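Oxysterol-binding protein homolog 1 (Saccharomyces cerevisiae, PDB 5H28) carries sterols and other lipids between membranes without vesicles, its ankyrin-repeat domain, the part described here, targeting it to the nucleus-vacuole junction through NVJ1. Local coordinates at residues N20-L25 against V61-S66; H42-Y47 against I75-N80; K6-D11 against K27-L32. All blocks are in the same frame, centred on the assembly; numbering follows the deposited sequence.

Contact 1: N20-L25 against V61-S66; sequences NLQDLL and VHHWVS
L25 sets one methyl, CD2, obliquely beside the benzo end of the W64 indole, 3.7 Å from CH2. Here two helices of the ankyrin-repeat domain meet through long side chains while their backbones stay well apart: Q22 and H63 are the closest pair, at 9.9 Å between CA atoms. The leucine methyl lies near CZ3 of the indole as well. One turn earlier on helix 18-28, Q22 spans the gap with CG anti to its backbone N (chi1 -172°) and the chain extended beyond CG. Its NE2 ends 3.7 Å from H63 CD2, and the amide plane stands 79° from the imidazole plane, a packing contact and not a hydrogen bond. Water 1 joins the two polar ends instead, lying 3.1 Å from H63 NE2 and accepting a weak bond from Q22 NE2 at 3.4 Å. H63 is fixed at its other nitrogen: ND1 is hydrogen-bonded to the carbonyl of E59, one turn back on helix 54-64, which limits rotation of the ring. F18 meets both the H63 and the W64 rings, and M44 of helix 44-51 touches L25 and W64 alike, so the indole, carried by helix 54-64 of the predicted first repeat, packs against helices 18-28 and 44-51. This is ordinary helix packing, with an apolar contact at L25 and W64 and a water between Q22 and H63. H63 also buttresses its neighbour in sequence: H63 CB sits 3.6 Å above one face of the W64 ring, displaced toward its rim.

Contact 2: H42-Y47 against I75-N80; sequences HLMLHY and IHLDLN
M44 sends CG anti to its backbone N (chi1 177°) and then bends at chi3 (58°), which brings its terminal methyl up to L77; that leucine holds CG beside its own backbone N (chi1 -57°) and offers CD1. The two methyls, M44 CE and L77 CD1, meet at 3.7 Å, the side chains crossing at about a right angle. One residue further along the helix, L45 CD2 approaches L79 CD1 obliquely at 3.6 Å. Buried leucine and methionine methyls thus make the direct apolar contacts between the start of a helix and an irregular loop segment in the ankyrin-repeat region. H42 adds a looser touch, its CE1 4.2 Å from I75 CG2, while its ND1 is held by the carbonyl of Q38.

No direct hydrogen bond joins the segments; two waters bridge them loosely. Water 2 accepts from D78 N at 2.9 Å. Water 3 lies 2.8 Å from D78 O and can donate to it, though it has more acceptors nearby than protons, and the links of both waters to the H42 carbonyl are weak. D78 also shapes its own loop: the backbone N of N80 donates to D78 OD1 at 2.8 Å from above the carboxylate plane, closing an Asx turn. N80 in turn is tied by its side chain to T110 and N112.

The loop therefore runs beside helix 44-51 on the way to helix 89-95. L77 and L79 also pack on helix 54-64, M44 reaches L9 of helix 2-15, and L45 leans on P89 at the start of helix 89-95.

Contact 3: K6-D11 against K27-L32; sequences KLKLLD and KQFQPL
The F29 phenyl ring and the Q28 side-chain amide are the flat groups here, neighbours on a chain that is just leaving helix 18-28 in the helical stack of the ankyrin-repeat domain. K8 CD approaches F29 CE1 obliquely at 3.6 Å, and L9 CB lies 4.0 Å from F29 CZ, also obliquely. L24 of helix 18-28 and V37, V40 and L41 of helix 35-42 touch F29 as well, so with helix 2-15 the ring is buried among three helices. F29 itself is the centre of an inverse gamma turn, which redirects the backbone where the helix stops.

K8 slides past F29 in the opposite sense, its chain bent at chi3 (-60°) and chi4 (-65°), so that the methylenes rest beside the phenyl while the ammonium curls back to the amide. An alanine in place of K8 would remove both, and is likely to leave the Q28 carbonyl without this donor and the CE1 side of F29 less well covered. Q28 extends beyond CG to present its oxygen nearly in line with the incoming donor, at a C=O...N angle of 165°. K8 NZ donates a hydrogen bond to Q28 OE1, the modelled 2.5 Å being doubtfully short.

All three contacts lie at the N-terminal end of this elongated domain of helices and loops, without strands, on one side of its centre. Contacts 1 and 2 have centres about 10 Å apart, contacts 1 and 3 about 12 Å, and contacts 2 and 3 about 14 Å. Contacts 1 and 3 share helix 18-28, while the consecutive helices 44-51 and 54-64 serve contacts 2 and 1. In sequence contact 3 closes before contact 2 opens, whereas contact 1 interleaves with both. The probable hydrogen bonds W64 O to L77 N and L25 O to Q30 NE2 stitch them together. Neighbouring helix and loop contacts, joined by such bonds and packing, thus probably hold together part of the ankyrin-repeat domain required for targeting through NVJ1.

Contact 1: N20-L25 against V61-S66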
# COMPACT_ATOMS: atom_id res chain seq x y z
N ASN A 20 -30.14 -5.42 -11.74
CA ASN A 20 -30.47 -4.54 -12.87
C ASN A 20 -29.22 -3.89 -13.44
O ASN A 20 -29.07 -3.76 -14.66
CB ASN A 20 -31.47 -3.47 -12.41
CG ASN A 20 -31.79 -2.47 -13.50
OD1 ASN A 20 -32.36 -2.81 -14.54
ND2 ASN A 20 -31.42 -1.21 -13.28
N LEU A 21 -28.32 -3.46 -12.56
CA LEU A 21 -27.07 -2.84 -12.97
C LEU A 21 -26.23 -3.83 -13.78
O LEU A 21 -25.69 -3.50 -14.83
CB LEU A 21 -26.27 -2.38 -11.74
CG LEU A 21 -24.85 -1.88 -12.01
CD1 LEU A 21 -24.90 -0.58 -12.80
CD2 LEU A 21 -24.12 -1.67 -10.69
N GLN A 22 -26.13 -5.05 -13.26
CA GLN A 22 -25.36 -6.11 -13.90
C GLN A 22 -25.85 -6.36 -15.32
O GLN A 22 -25.05 -6.49 -16.25
CB GLN A 22 -25.48 -7.38 -13.06
CG GLN A 22 -24.58 -8.53 -13.49
CD GLN A 22 -24.52 -9.61 -12.44
OE1 GLN A 22 -25.55 -10.11 -11.98
NE2 GLN A 22 -23.31 -9.99 -12.04
N ASP A 23 -27.17 -6.41 -15.49
CA ASP A 23 -27.74 -6.64 -16.81
C ASP A 23 -27.51 -5.44 -17.73
O ASP A 23 -27.23 -5.60 -18.91
CB ASP A 23 -29.24 -6.92 -16.69
CG ASP A 23 -29.54 -8.33 -16.22
OD1 ASP A 23 -29.11 -9.28 -16.91
OD2 ASP A 23 -30.19 -8.49 -15.17
N LEU A 24 -27.61 -4.24 -17.17
CA LEU A 24 -27.41 -3.01 -17.93
C LEU A 24 -25.99 -2.97 -18.51
O LEU A 24 -25.79 -2.67 -19.69
CB LEU A 24 -27.66 -1.80 -17.03
CG LEU A 24 -27.48 -0.38 -17.57
CD1 LEU A 24 -26.01 -0.07 -17.73
CD2 LEU A 24 -28.21 -0.23 -18.89
N LEU A 25 -25.01 -3.27 -17.67
CA LEU A 25 -23.61 -3.27 -18.10
C LEU A 25 -23.37 -4.36 -19.14
O LEU A 25 -22.72 -4.13 -20.16
CB LEU A 25 -22.69 -3.50 -16.90
CG LEU A 25 -22.26 -2.28 -16.06
CD1 LEU A 25 -23.39 -1.28 -15.90
CD2 LEU A 25 -21.75 -2.78 -14.72
N VAL A 61 -17.87 -4.05 -5.59
CA VAL A 61 -16.54 -4.37 -5.12
C VAL A 61 -16.24 -5.87 -5.09
O VAL A 61 -15.18 -6.30 -5.55
CB VAL A 61 -16.30 -3.77 -3.71
CG1 VAL A 61 -15.00 -4.28 -3.13
CG2 VAL A 61 -16.26 -2.24 -3.80
N HIS A 62 -17.17 -6.66 -4.57
CA HIS A 62 -16.94 -8.10 -4.50
C HIS A 62 -16.95 -8.79 -5.85
O HIS A 62 -16.31 -9.83 -6.02
CB HIS A 62 -17.95 -8.75 -3.55
CG HIS A 62 -17.71 -8.44 -2.11
ND1 HIS A 62 -16.50 -8.69 -1.49
CD2 HIS A 62 -18.51 -7.91 -1.16
CE1 HIS A 62 -16.58 -8.32 -0.22
NE2 HIS A 62 -17.79 -7.84 0.00
N HIS A 63 -17.67 -8.22 -6.81
CA HIS A 63 -17.75 -8.80 -8.15
C HIS A 63 -16.61 -8.43 -9.09
O HIS A 63 -16.07 -9.29 -9.78
CB HIS A 63 -19.04 -8.39 -8.86
CG HIS A 63 -20.23 -9.24 -8.53
ND1 HIS A 63 -20.92 -9.13 -7.34
CD2 HIS A 63 -20.85 -10.21 -9.25
CE1 HIS A 63 -21.91 -10.00 -7.34
NE2 HIS A 63 -21.89 -10.67 -8.48
N TRP A 64 -16.23 -7.16 -9.09
CA TRP A 64 -15.25 -6.68 -10.06
C TRP A 64 -13.89 -6.12 -9.64
O TRP A 64 -13.21 -5.52 -10.48
CB TRP A 64 -15.97 -5.69 -10.97
CG TRP A 64 -17.21 -6.29 -11.56
CD1 TRP A 64 -17.31 -7.51 -12.15
CD2 TRP A 64 -18.52 -5.71 -11.60
NE1 TRP A 64 -18.60 -7.74 -12.57
CE2 TRP A 64 -19.37 -6.65 -12.24
CE3 TRP A 64 -19.07 -4.50 -11.16
CZ2 TRP A 64 -20.73 -6.41 -12.46
CZ3 TRP A 64 -20.43 -4.26 -11.38
CH2 TRP A 64 -21.24 -5.21 -12.02
N VAL A 65 -13.49 -6.31 -8.40
CA VAL A 65 -12.21 -5.79 -7.94
C VAL A 65 -11.07 -6.82 -7.87
O VAL A 65 -9.97 -6.56 -8.34
CB VAL A 65 -12.37 -5.08 -6.56
CG1 VAL A 65 -11.01 -4.73 -5.98
CG2 VAL A 65 -13.19 -3.81 -6.74
N SER A 66 -11.34 -7.99 -7.30
CA SER A 66 -10.32 -9.03 -7.16
C SER A 66 -9.78 -9.55 -8.50
O SER A 66 -10.53 -10.07 -9.32
CB SER A 66 -10.85 -10.19 -6.33
OG SER A 66 -11.99 -10.77 -6.92
O HOH W 1 -24.20 -12.30 -9.64

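Contact 2: H42-Y47 against I75-N80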
# COMPACT_ATOMS: atom_id res chain seq x y z
N HIS A 42 -14.53 2.90 -15.31
CA HIS A 42 -13.46 3.16 -14.35
C HIS A 42 -13.91 4.09 -13.22
O HIS A 42 -13.34 4.09 -12.14
CB HIS A 42 -12.24 3.78 -15.04
CG HIS A 42 -11.28 2.78 -15.61
ND1 HIS A 42 -11.53 2.09 -16.77
CD2 HIS A 42 -10.08 2.35 -15.16
CE1 HIS A 42 -10.53 1.27 -17.01
NE2 HIS A 42 -9.63 1.40 -16.05
N LEU A 43 -14.95 4.88 -13.48
CA LEU A 43 -15.46 5.81 -12.47
C LEU A 43 -16.74 5.30 -11.82
O LEU A 43 -17.35 6.01 -11.01
CB LEU A 43 -15.70 7.19 -13.08
CG LEU A 43 -14.45 7.95 -13.53
CD1 LEU A 43 -14.85 9.17 -14.33
CD2 LEU A 43 -13.63 8.35 -12.31
N MET A 44 -17.14 4.08 -12.15
CA MET A 44 -18.37 3.54 -11.59
C MET A 44 -18.40 3.49 -10.07
O MET A 44 -19.42 3.82 -9.46
CB MET A 44 -18.65 2.15 -12.16
CG MET A 44 -19.90 1.48 -11.58
SD MET A 44 -20.46 0.07 -12.55
CE MET A 44 -19.00 -0.96 -12.52
N LEU A 45 -17.30 3.09 -9.44
CA LEU A 45 -17.28 3.02 -7.99
C LEU A 45 -17.42 4.42 -7.39
O LEU A 45 -18.05 4.59 -6.34
CB LEU A 45 -16.00 2.34 -7.49
CG LEU A 45 -15.95 2.06 -5.99
CD1 LEU A 45 -17.18 1.27 -5.56
CD2 LEU A 45 -14.68 1.28 -5.66
N HIS A 46 -16.83 5.43 -8.04
CA HIS A 46 -16.96 6.80 -7.56
C HIS A 46 -18.43 7.19 -7.58
O HIS A 46 -18.97 7.71 -6.60
CB HIS A 46 -16.21 7.79 -8.47
CG HIS A 46 -14.73 7.83 -8.26
ND1 HIS A 46 -13.89 6.82 -8.66
CD2 HIS A 46 -13.95 8.79 -7.71
CE1 HIS A 46 -12.64 7.15 -8.37
NE2 HIS A 46 -12.65 8.34 -7.79
N TYR A 47 -19.08 6.94 -8.71
CA TYR A 47 -20.49 7.29 -8.84
C TYR A 47 -21.38 6.50 -7.90
O TYR A 47 -22.36 7.03 -7.39
CB TYR A 47 -20.95 7.11 -10.29
CG TYR A 47 -20.25 8.04 -11.26
CD1 TYR A 47 -20.13 9.40 -10.98
CD2 TYR A 47 -19.70 7.57 -12.45
CE1 TYR A 47 -19.48 10.27 -11.86
CE2 TYR A 47 -19.05 8.43 -13.34
CZ TYR A 47 -18.94 9.77 -13.03
OH TYR A 47 -18.30 10.63 -13.89
N ILE A 75 -12.88 -6.22 -16.72
CA ILE A 75 -12.12 -5.07 -16.26
C ILE A 75 -12.02 -5.23 -14.76
O ILE A 75 -13.02 -5.47 -14.09
CB ILE A 75 -12.84 -3.73 -16.52
CG1 ILE A 75 -13.13 -3.54 -18.00
CG2 ILE A 75 -11.98 -2.59 -15.99
CD1 ILE A 75 -13.89 -2.26 -18.30
N HIS A 76 -10.82 -5.11 -14.22
CA HIS A 76 -10.69 -5.18 -12.78
C HIS A 76 -10.65 -3.77 -12.24
O HIS A 76 -9.66 -3.04 -12.39
CB HIS A 76 -9.43 -5.96 -12.38
CG HIS A 76 -9.59 -7.44 -12.53
ND1 HIS A 76 -9.05 -8.15 -13.58
CD2 HIS A 76 -10.29 -8.34 -11.80
CE1 HIS A 76 -9.41 -9.41 -13.49
NE2 HIS A 76 -10.16 -9.56 -12.42
N LEU A 77 -11.77 -3.37 -11.65
CA LEU A 77 -11.91 -2.03 -11.09
C LEU A 77 -10.88 -1.80 -10.01
O LEU A 77 -10.61 -2.68 -9.18
CB LEU A 77 -13.32 -1.84 -10.54
CG LEU A 77 -14.44 -2.08 -11.56
CD1 LEU A 77 -15.78 -1.80 -10.91
CD2 LEU A 77 -14.24 -1.19 -12.78
N ASP A 78 -10.29 -0.61 -10.03
CA ASP A 78 -9.28 -0.21 -9.08
C ASP A 78 -9.97 0.45 -7.89
O ASP A 78 -10.64 1.47 -8.04
CB ASP A 78 -8.32 0.77 -9.74
CG ASP A 78 -7.11 1.09 -8.87
OD1 ASP A 78 -7.12 0.74 -7.67
OD2 ASP A 78 -6.16 1.70 -9.40
N LEU A 79 -9.83 -0.14 -6.72
CA LEU A 79 -10.45 0.40 -5.52
C LEU A 79 -9.87 1.79 -5.24
O LEU A 79 -10.50 2.62 -4.59
CB LEU A 79 -10.17 -0.53 -4.34
CG LEU A 79 -11.23 -0.64 -3.24
CD1 LEU A 79 -12.56 -1.03 -3.85
CD2 LEU A 79 -10.78 -1.67 -2.22
N ASN A 80 -8.66 2.03 -5.75
CA ASN A 80 -7.96 3.29 -5.54
C ASN A 80 -7.88 4.17 -6.78
O ASN A 80 -6.98 5.01 -6.89
CB ASN A 80 -6.57 2.98 -5.01
CG ASN A 80 -6.61 2.00 -3.86
OD1 ASN A 80 -7.21 2.27 -2.82
ND2 ASN A 80 -5.97 0.85 -4.04
O HOH W 2 -11.25 1.39 -11.87
O HOH W 3 -12.91 1.92 -9.62

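Contact 3: K6-D11 against K27-L32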
# COMPACT_ATOMS: atom_id res chain seq x y z
N LYS A 6 -22.64 8.13 -18.79
CA LYS A 6 -22.61 8.58 -17.40
C LYS A 6 -24.01 8.73 -16.84
O LYS A 6 -24.30 8.29 -15.72
CB LYS A 6 -21.85 9.91 -17.30
CG LYS A 6 -21.82 10.49 -15.90
CD LYS A 6 -21.01 11.78 -15.87
CE LYS A 6 -21.07 12.45 -14.51
NZ LYS A 6 -22.45 12.92 -14.18
N LEU A 7 -24.89 9.36 -17.61
CA LEU A 7 -26.27 9.57 -17.18
C LEU A 7 -26.98 8.23 -17.01
O LEU A 7 -27.74 8.02 -16.07
CB LEU A 7 -27.02 10.43 -18.21
CG LEU A 7 -28.44 10.86 -17.86
CD1 LEU A 7 -28.41 11.80 -16.67
CD2 LEU A 7 -29.08 11.54 -19.06
N LYS A 8 -26.71 7.32 -17.94
CA LYS A 8 -27.29 5.98 -17.94
C LYS A 8 -26.85 5.21 -16.69
O LYS A 8 -27.67 4.58 -16.01
CB LYS A 8 -26.83 5.21 -19.18
CG LYS A 8 -27.33 3.78 -19.27
CD LYS A 8 -26.58 2.99 -20.34
CE LYS A 8 -26.75 3.60 -21.72
NZ LYS A 8 -28.16 3.52 -22.19
N LEU A 9 -25.56 5.27 -16.39
CA LEU A 9 -25.03 4.57 -15.24
C LEU A 9 -25.56 5.14 -13.93
O LEU A 9 -25.96 4.39 -13.03
CB LEU A 9 -23.50 4.62 -15.25
CG LEU A 9 -22.78 3.97 -14.07
CD1 LEU A 9 -23.22 2.52 -13.95
CD2 LEU A 9 -21.27 4.06 -14.26
N LEU A 10 -25.57 6.47 -13.82
CA LEU A 10 -26.07 7.11 -12.61
C LEU A 10 -27.54 6.76 -12.37
O LEU A 10 -27.96 6.58 -11.23
CB LEU A 10 -25.90 8.63 -12.70
CG LEU A 10 -24.48 9.12 -12.44
CD1 LEU A 10 -24.34 10.57 -12.89
CD2 LEU A 10 -24.16 8.98 -10.96
N ASP A 11 -28.32 6.66 -13.45
CA ASP A 11 -29.74 6.34 -13.33
C ASP A 11 -29.92 4.96 -12.73
O ASP A 11 -30.75 4.76 -11.84
CB ASP A 11 -30.41 6.42 -14.71
CG ASP A 11 -31.92 6.40 -14.63
OD1 ASP A 11 -32.50 7.23 -13.89
OD2 ASP A 11 -32.55 5.56 -15.30
N LYS A 27 -25.41 -5.69 -21.28
CA LYS A 27 -26.02 -5.44 -22.58
C LYS A 27 -25.78 -4.07 -23.21
O LYS A 27 -25.75 -3.94 -24.44
CB LYS A 27 -27.54 -5.68 -22.50
CG LYS A 27 -27.92 -7.09 -22.09
CD LYS A 27 -28.58 -7.12 -20.73
CE LYS A 27 -28.64 -8.53 -20.19
NZ LYS A 27 -27.28 -9.10 -20.07
N GLN A 28 -25.61 -3.03 -22.39
CA GLN A 28 -25.42 -1.69 -22.94
C GLN A 28 -24.01 -1.12 -22.87
O GLN A 28 -23.67 -0.23 -23.65
CB GLN A 28 -26.43 -0.74 -22.29
CG GLN A 28 -27.86 -1.03 -22.73
CD GLN A 28 -28.87 -0.15 -22.03
OE1 GLN A 28 -28.66 1.05 -21.87
NE2 GLN A 28 -29.99 -0.74 -21.63
N PHE A 29 -23.19 -1.61 -21.95
CA PHE A 29 -21.82 -1.12 -21.86
C PHE A 29 -20.90 -2.03 -22.67
O PHE A 29 -20.04 -2.71 -22.12
CB PHE A 29 -21.37 -1.04 -20.40
CG PHE A 29 -21.78 0.24 -19.72
CD1 PHE A 29 -23.13 0.53 -19.51
CD2 PHE A 29 -20.83 1.17 -19.33
CE1 PHE A 29 -23.52 1.73 -18.93
CE2 PHE A 29 -21.21 2.37 -18.75
CZ PHE A 29 -22.56 2.65 -18.55
N GLN A 30 -21.12 -2.01 -23.97
CA GLN A 30 -20.36 -2.81 -24.92
C GLN A 30 -20.10 -1.93 -26.14
O GLN A 30 -20.86 -1.01 -26.41
CB GLN A 30 -21.17 -4.04 -25.34
CG GLN A 30 -21.71 -4.88 -24.19
CD GLN A 30 -20.61 -5.50 -23.35
OE1 GLN A 30 -19.70 -6.14 -23.88
NE2 GLN A 30 -20.68 -5.32 -22.04
N PRO A 31 -19.02 -2.20 -26.90
CA PRO A 31 -18.04 -3.27 -26.68
C PRO A 31 -17.01 -2.90 -25.62
O PRO A 31 -16.98 -1.77 -25.14
CB PRO A 31 -17.42 -3.44 -28.06
CG PRO A 31 -17.38 -2.04 -28.56
CD PRO A 31 -18.75 -1.51 -28.17
N LEU A 32 -16.15 -3.85 -25.29
CA LEU A 32 -15.11 -3.64 -24.28
C LEU A 32 -14.02 -2.69 -24.77
O LEU A 32 -13.30 -2.10 -23.96
CB LEU A 32 -14.48 -4.98 -23.89
CG LEU A 32 -13.43 -4.96 -22.77
CD1 LEU A 32 -14.10 -4.62 -21.44
CD2 LEU A 32 -12.76 -6.32 -22.68